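Local coordinates for RNA-binding protein RMD9, mitochondrial (PDB 7A9X), which binds a dodecameric RNA motif in the 3'-UTRs of yeast mitochondrial mRNAs and takes part in their processing or stability, at residues I376-Q387 against I413-F422. Residues are numbered along the deposited sequence; the frame is centred on the assembly and turned at random.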
ATOM      1  N   ILE A 376     -10.052  -3.740 -23.788  1.00 71.92           N
ATOM      2  CA  ILE A 376     -10.903  -4.817 -23.284  1.00 73.27           C
ATOM      3  C   ILE A 376     -11.493  -5.633 -24.428  1.00 77.05           C
ATOM      4  O   ILE A 376     -11.688  -6.849 -24.298  1.00 75.16           O
ATOM      5  CB  ILE A 376     -12.003  -4.234 -22.371  1.00 75.84           C
ATOM      6  CG1 ILE A 376     -12.885  -5.344 -21.797  1.00 71.45           C
ATOM      7  CG2 ILE A 376     -12.852  -3.210 -23.120  1.00 72.25           C
ATOM      8  CD1 ILE A 376     -13.948  -4.852 -20.848  1.00 72.13           C
ATOM      9  N   ASN A 377     -11.767  -4.997 -25.566  1.00 79.00           N
ATOM     10  CA  ASN A 377     -12.383  -5.662 -26.707  1.00 75.04           C
ATOM     11  C   ASN A 377     -11.463  -5.663 -27.924  1.00 75.22           C
ATOM     12  O   ASN A 377     -11.933  -5.648 -29.063  1.00 92.61           O
ATOM     13  CB  ASN A 377     -13.721  -5.009 -27.049  1.00 77.06           C
ATOM     14  CG  ASN A 377     -14.733  -5.128 -25.924  1.00 85.49           C
ATOM     15  OD1 ASN A 377     -14.873  -6.187 -25.312  1.00 91.53           O
ATOM     16  ND2 ASN A 377     -15.437  -4.037 -25.640  1.00 82.99           N
ATOM     17  N   ASP A 378     -10.146  -5.691 -27.700  1.00 73.61           N
ATOM     18  CA  ASP A 378      -9.197  -5.617 -28.814  1.00 73.95           C
ATOM     19  C   ASP A 378      -7.859  -6.214 -28.354  1.00 78.66           C
ATOM     20  O   ASP A 378      -6.958  -5.485 -27.944  1.00 77.72           O
ATOM     21  CB  ASP A 378      -9.026  -4.192 -29.297  1.00 74.43           C
ATOM     22  CG  ASP A 378      -8.228  -4.102 -30.586  1.00 78.81           C
ATOM     23  OD1 ASP A 378      -7.761  -5.150 -31.083  1.00 75.57           O
ATOM     24  OD2 ASP A 378      -8.073  -2.976 -31.105  1.00 76.18           O
ATOM     25  N   ASN A 379      -7.749  -7.540 -28.452  1.00 78.57           N
ATOM     26  CA  ASN A 379      -6.491  -8.214 -28.156  1.00 81.47           C
ATOM     27  C   ASN A 379      -5.515  -8.186 -29.325  1.00 80.23           C
ATOM     28  O   ASN A 379      -4.357  -8.577 -29.151  1.00 81.02           O
ATOM     29  CB  ASN A 379      -6.750  -9.666 -27.745  1.00 83.67           C
ATOM     30  CG  ASN A 379      -7.414 -10.474 -28.843  1.00 82.79           C
ATOM     31  OD1 ASN A 379      -8.328  -9.999 -29.514  1.00 81.96           O
ATOM     32  ND2 ASN A 379      -6.950 -11.705 -29.033  1.00 83.08           N
ATOM     33  N   ILE A 380      -5.948  -7.737 -30.503  1.00 78.09           N
ATOM     34  CA  ILE A 380      -5.064  -7.706 -31.666  1.00 74.82           C
ATOM     35  C   ILE A 380      -4.185  -6.463 -31.643  1.00 77.72           C
ATOM     36  O   ILE A 380      -2.953  -6.549 -31.695  1.00 78.30           O
ATOM     37  CB  ILE A 380      -5.883  -7.793 -32.966  1.00 79.60           C
ATOM     38  CG1 ILE A 380      -6.584  -9.152 -33.051  1.00 77.48           C
ATOM     39  CG2 ILE A 380      -4.986  -7.563 -34.167  1.00 78.06           C
ATOM     40  CD1 ILE A 380      -7.459  -9.318 -34.271  1.00 87.69           C
ATOM     41  N   ASN A 381      -4.805  -5.283 -31.573  1.00 77.16           N
ATOM     42  CA  ASN A 381      -4.025  -4.063 -31.394  1.00 75.57           C
ATOM     43  C   ASN A 381      -3.415  -3.998 -30.000  1.00 73.24           C
ATOM     44  O   ASN A 381      -2.361  -3.377 -29.815  1.00 78.12           O
ATOM     45  CB  ASN A 381      -4.892  -2.830 -31.657  1.00 75.06           C
ATOM     46  CG  ASN A 381      -5.263  -2.676 -33.122  1.00 78.89           C
ATOM     47  OD1 ASN A 381      -4.438  -2.276 -33.943  1.00 80.04           O
ATOM     48  ND2 ASN A 381      -6.513  -2.980 -33.453  1.00 78.47           N
ATOM     49  N   GLY A 382      -4.057  -4.628 -29.015  1.00 71.01           N
ATOM     50  CA  GLY A 382      -3.488  -4.662 -27.679  1.00 69.27           C
ATOM     51  C   GLY A 382      -2.192  -5.448 -27.614  1.00 68.90           C
ATOM     52  O   GLY A 382      -1.236  -5.030 -26.955  1.00 68.83           O
ATOM     53  N   PHE A 383      -2.137  -6.593 -28.303  1.00 75.65           N
ATOM     54  CA  PHE A 383      -0.931  -7.415 -28.273  1.00 74.43           C
ATOM     55  C   PHE A 383       0.238  -6.710 -28.948  1.00 78.19           C
ATOM     56  O   PHE A 383       1.380  -6.811 -28.488  1.00 79.26           O
ATOM     57  CB  PHE A 383      -1.197  -8.769 -28.933  1.00 76.87           C
ATOM     58  CG  PHE A 383      -0.010  -9.693 -28.926  1.00 85.64           C
ATOM     59  CD1 PHE A 383       0.550 -10.122 -27.731  1.00 90.18           C
ATOM     60  CD2 PHE A 383       0.537 -10.148 -30.116  1.00 90.75           C
ATOM     61  CE1 PHE A 383       1.641 -10.977 -27.724  1.00 93.06           C
ATOM     62  CE2 PHE A 383       1.624 -11.004 -30.115  1.00 98.41           C
ATOM     63  CZ  PHE A 383       2.177 -11.419 -28.918  1.00 98.42           C
ATOM     64  N   ARG A 384      -0.028  -5.991 -30.042  1.00 76.50           N
ATOM     65  CA  ARG A 384       1.024  -5.193 -30.659  1.00 78.99           C
ATOM     66  C   ARG A 384       1.468  -4.065 -29.733  1.00 73.45           C
ATOM     67  O   ARG A 384       2.662  -3.757 -29.647  1.00 74.54           O
ATOM     68  CB  ARG A 384       0.548  -4.646 -32.007  1.00 74.32           C
ATOM     69  CG  ARG A 384       1.371  -3.484 -32.541  1.00 80.12           C
ATOM     70  CD  ARG A 384       1.190  -3.294 -34.044  1.00 82.85           C
ATOM     71  NE  ARG A 384      -0.185  -3.512 -34.484  1.00 82.17           N
ATOM     72  CZ  ARG A 384      -1.151  -2.602 -34.410  1.00 84.34           C
ATOM     73  NH1 ARG A 384      -2.370  -2.895 -34.842  1.00 79.06           N
ATOM     74  NH2 ARG A 384      -0.902  -1.404 -33.900  1.00 88.96           N
ATOM     75  N   LYS A 385       0.522  -3.453 -29.015  1.00 70.87           N
ATOM     76  CA  LYS A 385       0.886  -2.394 -28.079  1.00 69.48           C
ATOM     77  C   LYS A 385       1.672  -2.942 -26.894  1.00 73.23           C
ATOM     78  O   LYS A 385       2.576  -2.266 -26.389  1.00 74.47           O
ATOM     79  CB  LYS A 385      -0.367  -1.661 -27.596  1.00 68.96           C
ATOM     80  CG  LYS A 385      -0.090  -0.322 -26.925  1.00 77.95           C
ATOM     81  CD  LYS A 385       0.404   0.713 -27.926  1.00 87.25           C
ATOM     82  CE  LYS A 385       0.610   2.070 -27.267  1.00 98.32           C
ATOM     83  NZ  LYS A 385       0.986   3.124 -28.254  1.00104.83           N
ATOM     84  N   LEU A 386       1.349  -4.157 -26.441  1.00 71.63           N
ATOM     85  CA  LEU A 386       2.115  -4.774 -25.360  1.00 74.77           C
ATOM     86  C   LEU A 386       3.566  -4.989 -25.763  1.00 77.31           C
ATOM     87  O   LEU A 386       4.481  -4.768 -24.959  1.00 77.19           O
ATOM     88  CB  LEU A 386       1.478  -6.101 -24.947  1.00 68.72           C
ATOM     89  CG  LEU A 386       0.220  -6.047 -24.081  1.00 66.56           C
ATOM     90  CD1 LEU A 386      -0.343  -7.443 -23.886  1.00 67.44           C
ATOM     91  CD2 LEU A 386       0.523  -5.398 -22.740  1.00 71.22           C
ATOM     92  N   GLN A 387       3.800  -5.427 -27.004  1.00 77.75           N
ATOM     93  CA  GLN A 387       5.167  -5.629 -27.473  1.00 77.47           C
ATOM     94  C   GLN A 387       5.950  -4.323 -27.465  1.00 70.51           C
ATOM     95  O   GLN A 387       7.134  -4.303 -27.112  1.00 84.60           O
ATOM     96  CB  GLN A 387       5.157  -6.242 -28.873  1.00 80.04           C
ATOM     97  CG  GLN A 387       4.597  -7.651 -28.928  1.00 89.07           C
ATOM     98  CD  GLN A 387       4.481  -8.173 -30.346  1.00100.32           C
ATOM     99  OE1 GLN A 387       4.425  -7.397 -31.301  1.00102.18           O
ATOM    100  NE2 GLN A 387       4.447  -9.492 -30.490  1.00104.14           N
ATOM    101  N   ILE A 413      -8.953 -10.783 -19.029  1.00 67.37           N
ATOM    102  CA  ILE A 413     -10.127 -10.248 -19.711  1.00 78.54           C
ATOM    103  C   ILE A 413     -10.162 -10.698 -21.166  1.00 76.85           C
ATOM    104  O   ILE A 413     -11.241 -10.879 -21.744  1.00 79.85           O
ATOM    105  CB  ILE A 413     -10.148  -8.709 -19.581  1.00 92.83           C
ATOM    106  CG1 ILE A 413     -10.622  -8.294 -18.187  1.00106.44           C
ATOM    107  CG2 ILE A 413     -11.026  -8.075 -20.641  1.00101.45           C
ATOM    108  CD1 ILE A 413     -10.949  -6.815 -18.072  1.00115.84           C
ATOM    109  N   TRP A 414      -8.993 -10.910 -21.776  1.00 73.82           N
ATOM    110  CA  TRP A 414      -8.962 -11.335 -23.170  1.00 76.69           C
ATOM    111  C   TRP A 414      -9.429 -12.776 -23.338  1.00 77.93           C
ATOM    112  O   TRP A 414      -9.958 -13.130 -24.398  1.00 74.07           O
ATOM    113  CB  TRP A 414      -7.557 -11.155 -23.743  1.00 76.43           C
ATOM    114  CG  TRP A 414      -7.240  -9.730 -24.058  1.00 73.22           C
ATOM    115  CD1 TRP A 414      -8.117  -8.684 -24.078  1.00 69.32           C
ATOM    116  CD2 TRP A 414      -5.957  -9.185 -24.390  1.00 74.16           C
ATOM    117  NE1 TRP A 414      -7.462  -7.522 -24.406  1.00 68.73           N
ATOM    118  CE2 TRP A 414      -6.134  -7.802 -24.603  1.00 73.70           C
ATOM    119  CE3 TRP A 414      -4.678  -9.731 -24.531  1.00 70.06           C
ATOM    120  CZ2 TRP A 414      -5.079  -6.958 -24.947  1.00 70.31           C
ATOM    121  CZ3 TRP A 414      -3.631  -8.891 -24.873  1.00 69.90           C
ATOM    122  CH2 TRP A 414      -3.840  -7.520 -25.077  1.00 72.68           C
ATOM    123  N   HIS A 415      -9.249 -13.612 -22.312  1.00 79.17           N
ATOM    124  CA  HIS A 415      -9.686 -15.010 -22.339  1.00 79.72           C
ATOM    125  C   HIS A 415      -9.071 -15.766 -23.517  1.00 84.76           C
ATOM    126  O   HIS A 415      -9.762 -16.453 -24.270  1.00 92.01           O
ATOM    127  CB  HIS A 415     -11.215 -15.113 -22.376  1.00 76.34           C
ATOM    128  CG  HIS A 415     -11.898 -14.527 -21.179  1.00 77.50           C
ATOM    129  ND1 HIS A 415     -11.795 -15.076 -19.918  1.00 80.46           N
ATOM    130  CD2 HIS A 415     -12.711 -13.451 -21.056  1.00 73.79           C
ATOM    131  CE1 HIS A 415     -12.506 -14.356 -19.068  1.00 77.67           C
ATOM    132  NE2 HIS A 415     -13.072 -13.365 -19.733  1.00 76.58           N
ATOM    133  N   GLU A 416      -7.755 -15.639 -23.678  1.00 86.79           N
ATOM    134  CA  GLU A 416      -7.046 -16.321 -24.752  1.00 96.86           C
ATOM    135  C   GLU A 416      -5.785 -16.980 -24.209  1.00 93.71           C
ATOM    136  O   GLU A 416      -5.122 -16.439 -23.319  1.00 93.09           O
ATOM    137  CB  GLU A 416      -6.696 -15.361 -25.902  1.00107.62           C
ATOM    138  CG  GLU A 416      -5.713 -14.257 -25.550  1.00116.37           C
ATOM    139  CD  GLU A 416      -5.307 -13.441 -26.764  1.00129.19           C
ATOM    140  OE1 GLU A 416      -5.987 -13.546 -27.806  1.00134.01           O
ATOM    141  OE2 GLU A 416      -4.307 -12.697 -26.679  1.00132.40           O
ATOM    142  N   ARG A 417      -5.464 -18.155 -24.753  1.00 98.95           N
ATOM    143  CA  ARG A 417      -4.335 -18.937 -24.261  1.00102.83           C
ATOM    144  C   ARG A 417      -3.005 -18.423 -24.793  1.00 98.12           C
ATOM    145  O   ARG A 417      -1.971 -18.594 -24.135  1.00 99.79           O
ATOM    146  CB  ARG A 417      -4.521 -20.408 -24.643  1.00112.97           C
ATOM    147  CG  ARG A 417      -3.460 -21.351 -24.099  1.00122.06           C
ATOM    148  CD  ARG A 417      -3.721 -22.777 -24.551  1.00132.55           C
ATOM    149  NE  ARG A 417      -2.823 -23.737 -23.916  1.00143.47           N
ATOM    150  CZ  ARG A 417      -1.702 -24.192 -24.467  1.00152.60           C
ATOM    151  NH1 ARG A 417      -1.335 -23.775 -25.671  1.00154.87           N
ATOM    152  NH2 ARG A 417      -0.949 -25.068 -23.815  1.00156.82           N
ATOM    153  N   SER A 418      -3.014 -17.792 -25.970  1.00 91.64           N
ATOM    154  CA  SER A 418      -1.774 -17.320 -26.579  1.00 89.94           C
ATOM    155  C   SER A 418      -1.059 -16.318 -25.682  1.00 86.25           C
ATOM    156  O   SER A 418       0.173 -16.337 -25.579  1.00 87.98           O
ATOM    157  CB  SER A 418      -2.069 -16.690 -27.939  1.00 92.09           C
ATOM    158  OG  SER A 418      -2.851 -15.519 -27.781  1.00 93.47           O
ATOM    159  N   ILE A 419      -1.810 -15.428 -25.029  1.00 80.03           N
ATOM    160  CA  ILE A 419      -1.181 -14.434 -24.171  1.00 78.53           C
ATOM    161  C   ILE A 419      -0.626 -15.073 -22.903  1.00 81.32           C
ATOM    162  O   ILE A 419       0.330 -14.555 -22.314  1.00 79.26           O
ATOM    163  CB  ILE A 419      -2.175 -13.299 -23.850  1.00 75.12           C
ATOM    164  CG1 ILE A 419      -1.427 -12.058 -23.359  1.00 77.06           C
ATOM    165  CG2 ILE A 419      -3.219 -13.750 -22.834  1.00 71.55           C
ATOM    166  CD1 ILE A 419      -0.510 -11.457 -24.401  1.00 81.61           C
ATOM    167  N   ILE A 420      -1.190 -16.205 -22.477  1.00 79.40           N
ATOM    168  CA  ILE A 420      -0.662 -16.907 -21.313  1.00 84.30           C
ATOM    169  C   ILE A 420       0.685 -17.538 -21.643  1.00 86.77           C
ATOM    170  O   ILE A 420       1.660 -17.396 -20.893  1.00 85.12           O
ATOM    171  CB  ILE A 420      -1.672 -17.959 -20.818  1.00 89.16           C
ATOM    172  CG1 ILE A 420      -3.027 -17.306 -20.546  1.00 88.09           C
ATOM    173  CG2 ILE A 420      -1.153 -18.663 -19.573  1.00 87.32           C
ATOM    174  CD1 ILE A 420      -4.100 -18.288 -20.112  1.00 85.81           C
ATOM    175  N   ASP A 421       0.759 -18.246 -22.774  1.00 88.26           N
ATOM    176  CA  ASP A 421       2.019 -18.837 -23.204  1.00 91.89           C
ATOM    177  C   ASP A 421       3.043 -17.778 -23.583  1.00 86.89           C
ATOM    178  O   ASP A 421       4.249 -18.025 -23.465  1.00 88.48           O
ATOM    179  CB  ASP A 421       1.777 -19.787 -24.381  1.00100.26           C
ATOM    180  CG  ASP A 421       0.803 -20.899 -24.046  1.00110.43           C
ATOM    181  OD1 ASP A 421       0.765 -21.327 -22.877  1.00111.26           O
ATOM    182  OD2 ASP A 421       0.065 -21.337 -24.951  1.00114.97           O
ATOM    183  N   PHE A 422       2.592 -16.606 -24.031  1.00 81.47           N
ATOM    184  CA  PHE A 422       3.518 -15.531 -24.362  1.00 85.11           C
ATOM    185  C   PHE A 422       4.208 -15.000 -23.110  1.00 94.82           C
ATOM    186  O   PHE A 422       5.431 -14.821 -23.095  1.00100.21           O
ATOM    187  CB  PHE A 422       2.775 -14.416 -25.099  1.00 83.67           C
ATOM    188  CG  PHE A 422       3.617 -13.203 -25.388  1.00 82.51           C
ATOM    189  CD1 PHE A 422       4.548 -13.212 -26.417  1.00 79.23           C
ATOM    190  CD2 PHE A 422       3.469 -12.049 -24.636  1.00 78.41           C
ATOM    191  CE1 PHE A 422       5.324 -12.091 -26.685  1.00 78.93           C
ATOM    192  CE2 PHE A 422       4.236 -10.924 -24.897  1.00 73.41           C
ATOM    193  CZ  PHE A 422       5.165 -10.942 -25.921  1.00 75.98           C
TER
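Asn379 CB sits over one face of the Trp414 indole, 3.6 Å from the centroid of the five-membered ring and 16° off its normal, a CH-pi contact; beyond it, Leu386 CD1 reaches the far end of the six-membered ring at CH2 (3.7 Å). Gly382 passes so close to this end that a side chain there would run into the indole. At the other end of the ring system Trp414 NE1 donates to Tyr375 O. An alanine in place of Trp414 would probably open a gap between Asn379 CB and Leu386 CD1 and leave the Tyr375 carbonyl without this donor. A second aromatic contact is T-shaped: with CG anti to the backbone N (chi1 -179°), the Phe383 ring is carried across to Phe422 and turns its CE1 edge onto that ring's face, centroids 4.9 Å apart and planes at 80°. Ile419 CD1 packs beside this pair, 3.7 Å from Phe383 CD1. At the outer end, Ile376 CG1 meets Ile413 CG2 at 3.5 Å. The polar link is Asn379 ND2 to Glu416 OE1, modelled at a doubtfully short 2.4 Å, the amide and carboxylate planes well turned from each other. The contact joins helix 379-396 to helix 417-429, consistent with successive PPR repeats stacking in a solenoid; the axes of 379-387 and 417-422 run nearly parallel, 12.3 Å apart at closest approach, while Phe372 of helix 357-374 meets Trp414 edge-to-face and also touches Leu386.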